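Local structure of VP2 (Primate bocaparvovirus 1, 7L0Y) at residues D28-T33 / E455-V460; L334-T339 / G347-N352. The protein forms the icosahedral T=1 capsid of human bocavirus 1, in which sixty copies of the capsid protein assemble into a shell about 26 nm across. All coordinates share one frame; numbering follows the deposited sequence.

Contact 1. Residues D28-T33 / E455-V460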
ATOM      1  N   ASP A  28     -41.137 -74.372 -18.070  1.00 16.52           N
ATOM      2  CA  ASP A  28     -42.328 -74.225 -17.246  1.00 16.52           C
ATOM      3  C   ASP A  28     -43.343 -73.309 -17.907  1.00 16.52           C
ATOM      4  O   ASP A  28     -44.536 -73.626 -17.959  1.00 16.52           O
ATOM      5  CB  ASP A  28     -41.955 -73.716 -15.857  1.00 20.23           C
ATOM      6  CG  ASP A  28     -41.428 -74.815 -14.962  1.00 20.23           C
ATOM      7  OD1 ASP A  28     -41.646 -75.994 -15.297  1.00 20.23           O
ATOM      8  OD2 ASP A  28     -40.817 -74.507 -13.916  1.00 20.23           O
ATOM      9  N   LYS A  29     -42.901 -72.149 -18.384  1.00 15.14           N
ATOM     10  CA  LYS A  29     -43.823 -71.203 -18.989  1.00 15.14           C
ATOM     11  C   LYS A  29     -43.903 -71.295 -20.502  1.00 15.14           C
ATOM     12  O   LYS A  29     -44.841 -70.742 -21.083  1.00 15.14           O
ATOM     13  CB  LYS A  29     -43.442 -69.772 -18.600  1.00 17.91           C
ATOM     14  CG  LYS A  29     -44.080 -69.293 -17.312  1.00 17.91           C
ATOM     15  CD  LYS A  29     -43.560 -70.063 -16.120  1.00 17.91           C
ATOM     16  CE  LYS A  29     -44.222 -69.606 -14.837  1.00 17.91           C
ATOM     17  NZ  LYS A  29     -43.740 -70.374 -13.654  1.00 17.91           N
ATOM     18  N   TYR A  30     -42.982 -71.990 -21.155  1.00 10.00           N
ATOM     19  CA  TYR A  30     -42.918 -71.953 -22.606  1.00 10.00           C
ATOM     20  C   TYR A  30     -42.521 -73.299 -23.175  1.00 10.00           C
ATOM     21  O   TYR A  30     -41.760 -74.055 -22.574  1.00 10.00           O
ATOM     22  CB  TYR A  30     -41.933 -70.908 -23.115  1.00  0.00           C
ATOM     23  CG  TYR A  30     -42.311 -69.510 -22.735  1.00  0.00           C
ATOM     24  CD1 TYR A  30     -43.301 -68.835 -23.425  1.00  0.00           C
ATOM     25  CD2 TYR A  30     -41.663 -68.856 -21.705  1.00  0.00           C
ATOM     26  CE1 TYR A  30     -43.655 -67.558 -23.083  1.00  0.00           C
ATOM     27  CE2 TYR A  30     -42.008 -67.578 -21.359  1.00  0.00           C
ATOM     28  CZ  TYR A  30     -43.003 -66.931 -22.052  1.00  0.00           C
ATOM     29  OH  TYR A  30     -43.346 -65.648 -21.707  1.00  0.00           O
ATOM     30  N   VAL A  31     -43.059 -73.578 -24.350  1.00 13.55           N
ATOM     31  CA  VAL A  31     -42.607 -74.665 -25.198  1.00 13.55           C
ATOM     32  C   VAL A  31     -42.342 -74.075 -26.568  1.00 13.55           C
ATOM     33  O   VAL A  31     -43.184 -73.356 -27.110  1.00 13.55           O
ATOM     34  CB  VAL A  31     -43.635 -75.808 -25.274  1.00 12.81           C
ATOM     35  CG1 VAL A  31     -43.197 -76.847 -26.274  1.00 12.81           C
ATOM     36  CG2 VAL A  31     -43.803 -76.442 -23.918  1.00 12.81           C
ATOM     37  N   VAL A  32     -41.163 -74.339 -27.107  1.00 12.51           N
ATOM     38  CA  VAL A  32     -40.803 -73.892 -28.441  1.00 12.51           C
ATOM     39  C   VAL A  32     -40.742 -75.112 -29.337  1.00 12.51           C
ATOM     40  O   VAL A  32     -40.037 -76.073 -29.028  1.00 12.51           O
ATOM     41  CB  VAL A  32     -39.466 -73.137 -28.449  1.00 13.76           C
ATOM     42  CG1 VAL A  32     -39.089 -72.786 -29.861  1.00 13.76           C
ATOM     43  CG2 VAL A  32     -39.572 -71.898 -27.612  1.00 13.76           C
ATOM     44  N   THR A  33     -41.491 -75.085 -30.427  1.00 12.37           N
ATOM     45  CA  THR A  33     -41.434 -76.130 -31.433  1.00 12.37           C
ATOM     46  C   THR A  33     -40.783 -75.568 -32.683  1.00 12.37           C
ATOM     47  O   THR A  33     -41.066 -74.437 -33.080  1.00 12.37           O
ATOM     48  CB  THR A  33     -42.825 -76.689 -31.747  1.00 13.04           C
ATOM     49  OG1 THR A  33     -43.699 -75.632 -32.154  1.00 13.04           O
ATOM     50  CG2 THR A  33     -43.409 -77.400 -30.543  1.00 13.04           C
ATOM     51  N   GLU A 455     -41.650 -72.021 -36.639  1.00 15.28           N
ATOM     52  CA  GLU A 455     -41.226 -72.007 -35.251  1.00 15.28           C
ATOM     53  C   GLU A 455     -42.283 -71.306 -34.416  1.00 15.28           C
ATOM     54  O   GLU A 455     -42.558 -70.124 -34.629  1.00 15.28           O
ATOM     55  CB  GLU A 455     -39.874 -71.324 -35.113  1.00 20.41           C
ATOM     56  CG  GLU A 455     -39.316 -71.322 -33.722  1.00 20.41           C
ATOM     57  CD  GLU A 455     -37.920 -70.761 -33.684  1.00 20.41           C
ATOM     58  OE1 GLU A 455     -37.399 -70.421 -34.764  1.00 20.41           O
ATOM     59  OE2 GLU A 455     -37.344 -70.644 -32.582  1.00 20.41           O
ATOM     60  N   ILE A 456     -42.870 -72.028 -33.471  1.00 13.14           N
ATOM     61  CA  ILE A 456     -43.935 -71.493 -32.637  1.00 13.14           C
ATOM     62  C   ILE A 456     -43.464 -71.486 -31.196  1.00 13.14           C
ATOM     63  O   ILE A 456     -42.934 -72.486 -30.707  1.00 13.14           O
ATOM     64  CB  ILE A 456     -45.239 -72.295 -32.764  1.00 13.75           C
ATOM     65  CG1 ILE A 456     -45.784 -72.211 -34.179  1.00 13.75           C
ATOM     66  CG2 ILE A 456     -46.282 -71.755 -31.827  1.00 13.75           C
ATOM     67  CD1 ILE A 456     -46.981 -73.052 -34.383  1.00 13.75           C
ATOM     68  N   VAL A 457     -43.649 -70.362 -30.522  1.00 13.21           N
ATOM     69  CA  VAL A 457     -43.510 -70.296 -29.077  1.00 13.21           C
ATOM     70  C   VAL A 457     -44.882 -70.550 -28.476  1.00 13.21           C
ATOM     71  O   VAL A 457     -45.857 -69.882 -28.823  1.00 13.21           O
ATOM     72  CB  VAL A 457     -42.948 -68.944 -28.627  1.00 11.43           C
ATOM     73  CG1 VAL A 457     -42.888 -68.886 -27.124  1.00 11.43           C
ATOM     74  CG2 VAL A 457     -41.577 -68.737 -29.213  1.00 11.43           C
ATOM     75  N   TRP A 458     -44.966 -71.531 -27.597  1.00 12.49           N
ATOM     76  CA  TRP A 458     -46.214 -71.902 -26.957  1.00 12.49           C
ATOM     77  C   TRP A 458     -46.172 -71.424 -25.518  1.00 12.49           C
ATOM     78  O   TRP A 458     -45.275 -71.805 -24.765  1.00 12.49           O
ATOM     79  CB  TRP A 458     -46.413 -73.412 -27.011  1.00 12.18           C
ATOM     80  CG  TRP A 458     -46.555 -73.940 -28.383  1.00 12.18           C
ATOM     81  CD1 TRP A 458     -45.556 -74.327 -29.209  1.00 12.18           C
ATOM     82  CD2 TRP A 458     -47.772 -74.193 -29.079  1.00 12.18           C
ATOM     83  NE1 TRP A 458     -46.068 -74.776 -30.390  1.00 12.18           N
ATOM     84  CE2 TRP A 458     -47.432 -74.709 -30.333  1.00 12.18           C
ATOM     85  CE3 TRP A 458     -49.115 -74.032 -28.761  1.00 12.18           C
ATOM     86  CZ2 TRP A 458     -48.383 -75.057 -31.271  1.00 12.18           C
ATOM     87  CZ3 TRP A 458     -50.050 -74.378 -29.686  1.00 12.18           C
ATOM     88  CH2 TRP A 458     -49.686 -74.882 -30.928  1.00 12.18           C
ATOM     89  N   GLU A 459     -47.124 -70.586 -25.139  1.00 14.50           N
ATOM     90  CA  GLU A 459     -47.281 -70.244 -23.736  1.00 14.50           C
ATOM     91  C   GLU A 459     -47.989 -71.391 -23.037  1.00 14.50           C
ATOM     92  O   GLU A 459     -49.067 -71.812 -23.454  1.00 14.50           O
ATOM     93  CB  GLU A 459     -48.061 -68.946 -23.576  1.00 18.35           C
ATOM     94  CG  GLU A 459     -48.146 -68.473 -22.153  1.00 18.35           C
ATOM     95  CD  GLU A 459     -48.906 -67.174 -22.021  1.00 18.35           C
ATOM     96  OE1 GLU A 459     -49.360 -66.645 -23.055  1.00 18.35           O
ATOM     97  OE2 GLU A 459     -49.066 -66.687 -20.883  1.00 18.35           O
ATOM     98  N   VAL A 460     -47.378 -71.912 -21.987  1.00 15.42           N
ATOM     99  CA  VAL A 460     -47.839 -73.157 -21.400  1.00 15.42           C
ATOM    100  C   VAL A 460     -47.848 -72.988 -19.891  1.00 15.42           C
ATOM    101  O   VAL A 460     -47.163 -72.123 -19.342  1.00 15.42           O
ATOM    102  CB  VAL A 460     -46.937 -74.330 -21.850  1.00 14.37           C
ATOM    103  CG1 VAL A 460     -45.651 -74.385 -21.048  1.00 14.37           C
ATOM    104  CG2 VAL A 460     -47.690 -75.623 -21.889  1.00 14.37           C
TER
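W458 points the NE1 edge of its indole at the side chain of T33, crossing it, with T33 CG2 3.7 Å from W458 NE1 and the hydroxyl nearer still. The indole donates a hydrogen bond from NE1 to T33 OG1 (3.1 Å, 153° at the hydrogen), and the oxygen lies almost exactly in the ring plane. T33 can receive it because its chi1 of 56° sets OG1 between the backbone N and the carbonyl carbon. V31 continues this buried face, its CG2 4.0 Å from V460 CG1. The two segments are neighbouring antiparallel strands of the jelly-roll core expected of a parvovirus capsid protein: strand 446-462 is flanked by strand 30-42 and strand 95-118, and W458 also meets P100 and the ring of F83. Paired backbone bonds join V31 to W458 and T33 to I456, while V460 N bonds to K29 O (2.9 Å). On the other face the Y30 ring crosses V457, CD1 to CG1 3.7 Å, and V32 CG2 lies 4.1 Å from V457 CG2. E459 turns its carboxylate to R99, and D28 forms a salt bridge with R462.

Contact 2. Residues L334-T339 / G347-N352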
ATOM      1  N   LEU A 334     -67.171 -87.464 -34.051  1.00 46.75           N
ATOM      2  CA  LEU A 334     -66.137 -86.975 -34.943  1.00 46.75           C
ATOM      3  C   LEU A 334     -65.291 -88.141 -35.432  1.00 46.75           C
ATOM      4  O   LEU A 334     -64.843 -88.972 -34.641  1.00 46.75           O
ATOM      5  CB  LEU A 334     -65.267 -85.955 -34.215  1.00 40.73           C
ATOM      6  CG  LEU A 334     -64.147 -85.311 -35.026  1.00 40.73           C
ATOM      7  CD1 LEU A 334     -64.726 -84.433 -36.111  1.00 40.73           C
ATOM      8  CD2 LEU A 334     -63.212 -84.523 -34.131  1.00 40.73           C
ATOM      9  N   GLN A 335     -65.081 -88.213 -36.739  1.00 46.84           N
ATOM     10  CA  GLN A 335     -64.381 -89.342 -37.320  1.00 46.84           C
ATOM     11  C   GLN A 335     -63.581 -88.860 -38.518  1.00 46.84           C
ATOM     12  O   GLN A 335     -64.036 -88.009 -39.279  1.00 46.84           O
ATOM     13  CB  GLN A 335     -65.374 -90.434 -37.716  1.00 50.59           C
ATOM     14  CG  GLN A 335     -64.767 -91.762 -38.046  1.00 50.59           C
ATOM     15  CD  GLN A 335     -65.822 -92.813 -38.246  1.00 50.59           C
ATOM     16  OE1 GLN A 335     -67.008 -92.552 -38.077  1.00 50.59           O
ATOM     17  NE2 GLN A 335     -65.400 -94.013 -38.601  1.00 50.59           N
ATOM     18  N   TRP A 336     -62.376 -89.392 -38.669  1.00 46.21           N
ATOM     19  CA  TRP A 336     -61.524 -88.986 -39.775  1.00 46.21           C
ATOM     20  C   TRP A 336     -60.652 -90.164 -40.172  1.00 46.21           C
ATOM     21  O   TRP A 336     -60.677 -91.217 -39.541  1.00 46.21           O
ATOM     22  CB  TRP A 336     -60.674 -87.773 -39.402  1.00 44.61           C
ATOM     23  CG  TRP A 336     -59.750 -88.020 -38.268  1.00 44.61           C
ATOM     24  CD1 TRP A 336     -58.451 -88.396 -38.345  1.00 44.61           C
ATOM     25  CD2 TRP A 336     -60.059 -87.926 -36.877  1.00 44.61           C
ATOM     26  NE1 TRP A 336     -57.924 -88.537 -37.094  1.00 44.61           N
ATOM     27  CE2 TRP A 336     -58.893 -88.252 -36.172  1.00 44.61           C
ATOM     28  CE3 TRP A 336     -61.207 -87.589 -36.162  1.00 44.61           C
ATOM     29  CZ2 TRP A 336     -58.840 -88.251 -34.788  1.00 44.61           C
ATOM     30  CZ3 TRP A 336     -61.157 -87.595 -34.797  1.00 44.61           C
ATOM     31  CH2 TRP A 336     -59.982 -87.920 -34.119  1.00 44.61           C
ATOM     32  N   TYR A 337     -59.873 -89.966 -41.228  1.00 49.03           N
ATOM     33  CA  TYR A 337     -58.846 -90.913 -41.629  1.00 49.03           C
ATOM     34  C   TYR A 337     -57.479 -90.342 -41.293  1.00 49.03           C
ATOM     35  O   TYR A 337     -57.265 -89.132 -41.404  1.00 49.03           O
ATOM     36  CB  TYR A 337     -58.912 -91.242 -43.120  1.00 52.18           C
ATOM     37  CG  TYR A 337     -60.149 -91.983 -43.540  1.00 52.18           C
ATOM     38  CD1 TYR A 337     -60.320 -93.310 -43.203  1.00 52.18           C
ATOM     39  CD2 TYR A 337     -61.105 -91.385 -44.340  1.00 52.18           C
ATOM     40  CE1 TYR A 337     -61.430 -93.999 -43.586  1.00 52.18           C
ATOM     41  CE2 TYR A 337     -62.217 -92.077 -44.749  1.00 52.18           C
ATOM     42  CZ  TYR A 337     -62.376 -93.384 -44.364  1.00 52.18           C
ATOM     43  OH  TYR A 337     -63.484 -94.086 -44.754  1.00 52.18           O
ATOM     44  N   GLN A 338     -56.564 -91.214 -40.875  1.00 49.90           N
ATOM     45  CA  GLN A 338     -55.182 -90.803 -40.672  1.00 49.90           C
ATOM     46  C   GLN A 338     -54.445 -90.571 -41.974  1.00 49.90           C
ATOM     47  O   GLN A 338     -53.485 -89.799 -41.998  1.00 49.90           O
ATOM     48  CB  GLN A 338     -54.433 -91.846 -39.850  1.00 45.25           C
ATOM     49  CG  GLN A 338     -54.736 -91.797 -38.381  1.00 45.25           C
ATOM     50  CD  GLN A 338     -54.286 -90.496 -37.773  1.00 45.25           C
ATOM     51  OE1 GLN A 338     -53.223 -89.982 -38.105  1.00 45.25           O
ATOM     52  NE2 GLN A 338     -55.095 -89.948 -36.886  1.00 45.25           N
ATOM     53  N   THR A 339     -54.868 -91.215 -43.047  1.00 53.06           N
ATOM     54  CA  THR A 339     -54.137 -91.223 -44.298  1.00 53.06           C
ATOM     55  C   THR A 339     -55.074 -90.836 -45.429  1.00 53.06           C
ATOM     56  O   THR A 339     -56.251 -91.200 -45.415  1.00 53.06           O
ATOM     57  CB  THR A 339     -53.533 -92.619 -44.545  1.00 52.51           C
ATOM     58  OG1 THR A 339     -52.591 -92.917 -43.508  1.00 52.51           O
ATOM     59  CG2 THR A 339     -52.830 -92.713 -45.877  1.00 52.51           C
ATOM     60  N   GLY A 347     -58.358 -97.445 -41.497  1.00 54.17           N
ATOM     61  CA  GLY A 347     -57.635 -96.209 -41.293  1.00 54.17           C
ATOM     62  C   GLY A 347     -58.425 -95.090 -40.663  1.00 54.17           C
ATOM     63  O   GLY A 347     -57.963 -93.949 -40.666  1.00 54.17           O
ATOM     64  N   ASN A 348     -59.596 -95.380 -40.112  1.00 52.65           N
ATOM     65  CA  ASN A 348     -60.482 -94.369 -39.560  1.00 52.65           C
ATOM     66  C   ASN A 348     -60.382 -94.348 -38.044  1.00 52.65           C
ATOM     67  O   ASN A 348     -60.221 -95.394 -37.413  1.00 52.65           O
ATOM     68  CB  ASN A 348     -61.924 -94.621 -39.992  1.00 53.25           C
ATOM     69  CG  ASN A 348     -62.394 -96.003 -39.637  1.00 53.25           C
ATOM     70  OD1 ASN A 348     -61.586 -96.896 -39.406  1.00 53.25           O
ATOM     71  ND2 ASN A 348     -63.700 -96.189 -39.571  1.00 53.25           N
ATOM     72  N   ILE A 349     -60.479 -93.159 -37.466  1.00 49.35           N
ATOM     73  CA  ILE A 349     -60.426 -92.978 -36.022  1.00 49.35           C
ATOM     74  C   ILE A 349     -61.708 -92.310 -35.570  1.00 49.35           C
ATOM     75  O   ILE A 349     -62.050 -91.215 -36.026  1.00 49.35           O
ATOM     76  CB  ILE A 349     -59.194 -92.175 -35.586  1.00 47.90           C
ATOM     77  CG1 ILE A 349     -57.947 -93.034 -35.758  1.00 47.90           C
ATOM     78  CG2 ILE A 349     -59.337 -91.720 -34.156  1.00 47.90           C
ATOM     79  CD1 ILE A 349     -56.705 -92.342 -35.442  1.00 47.90           C
ATOM     80  N   ILE A 350     -62.406 -92.972 -34.663  1.00 48.98           N
ATOM     81  CA  ILE A 350     -63.653 -92.491 -34.100  1.00 48.98           C
ATOM     82  C   ILE A 350     -63.347 -91.892 -32.739  1.00 48.98           C
ATOM     83  O   ILE A 350     -62.691 -92.529 -31.909  1.00 48.98           O
ATOM     84  CB  ILE A 350     -64.666 -93.635 -33.973  1.00 51.34           C
ATOM     85  CG1 ILE A 350     -64.873 -94.303 -35.328  1.00 51.34           C
ATOM     86  CG2 ILE A 350     -65.971 -93.108 -33.451  1.00 51.34           C
ATOM     87  CD1 ILE A 350     -65.654 -95.574 -35.260  1.00 51.34           C
ATOM     88  N   ALA A 351     -63.814 -90.672 -32.503  1.00 46.04           N
ATOM     89  CA  ALA A 351     -63.621 -90.059 -31.200  1.00 46.04           C
ATOM     90  C   ALA A 351     -64.411 -90.812 -30.139  1.00 46.04           C
ATOM     91  O   ALA A 351     -65.574 -91.165 -30.337  1.00 46.04           O
ATOM     92  CB  ALA A 351     -64.036 -88.593 -31.231  1.00 43.84           C
ATOM     93  N   ASN A 352     -63.773 -91.055 -29.010  1.00 46.91           N
ATOM     94  CA  ASN A 352     -64.351 -91.818 -27.918  1.00 46.91           C
ATOM     95  C   ASN A 352     -64.523 -90.909 -26.717  1.00 46.91           C
ATOM     96  O   ASN A 352     -63.900 -89.846 -26.640  1.00 46.91           O
ATOM     97  CB  ASN A 352     -63.475 -93.023 -27.552  1.00 48.60           C
ATOM     98  CG  ASN A 352     -63.444 -94.065 -28.644  1.00 48.60           C
ATOM     99  OD1 ASN A 352     -62.382 -94.547 -29.029  1.00 48.60           O
ATOM    100  ND2 ASN A 352     -64.617 -94.418 -29.155  1.00 48.60           N
TER
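W336 and I349 pair on one face of this short antiparallel hairpin, and their contact illustrates how one torsion can fold a large ring back over its partner strand. With chi1 at 61°, the indole is held between its own backbone N and carbonyl carbon. From there the six-membered ring crosses the I349 side chain, its CZ2 3.6 Å from I349 CG2, while the I349 carbonyl oxygen sits over one ring face, offset toward the rim. The same oxygen accepts the W336 amide (3.2 Å), and I349 N bonds in return to W336 O (2.8 Å). The CD1 end of I349 meets Q338 instead, 3.6 Å from Q338 CG, and the bend of the glutamine at chi2 (-64°) keeps its chain close to that methyl. On the other face Q335 stretches out fully and runs alongside I350, CG to CG1 3.7 Å, with its amide next to that of N348. Y337 crosses N348, CE1 to CB 3.7 Å, and the G347 carbonyl lies at the tyrosine edge. G347, with a positive phi of 86°, ends the loop between the strands, and its O accepts the Q338 amide; Y337 OH bonds to G344 O in that loop. At the far end A351 N meets L334 O. Within the chain, the ring of W149 meets W336 and C508 touches I349, whereas backbone bonds from Q335 and Y337 reach a neighbouring subunit, whose V249, at the start of its strand 249-252, packs against both residues.

The two contacts are the same kind of pairing at very different sequence spans. Contact 1 brings together strands more than 400 residues apart, whereas contact 2 closes a hairpin across a ten-residue connection between its strands, and this hairpin itself belongs to the long excursion between the strands of contact 1. They do not touch: their centres are 28 Å apart and their nearest atoms about 17 Å. Both lie close to other copies of the protein, but contact 1 does so marginally, through D28, while seven residues of contact 2 come within range of another subunit. Both are structural pairings in the capsid protein; R462, the partner of D28, probably opens a nuclear localization signal.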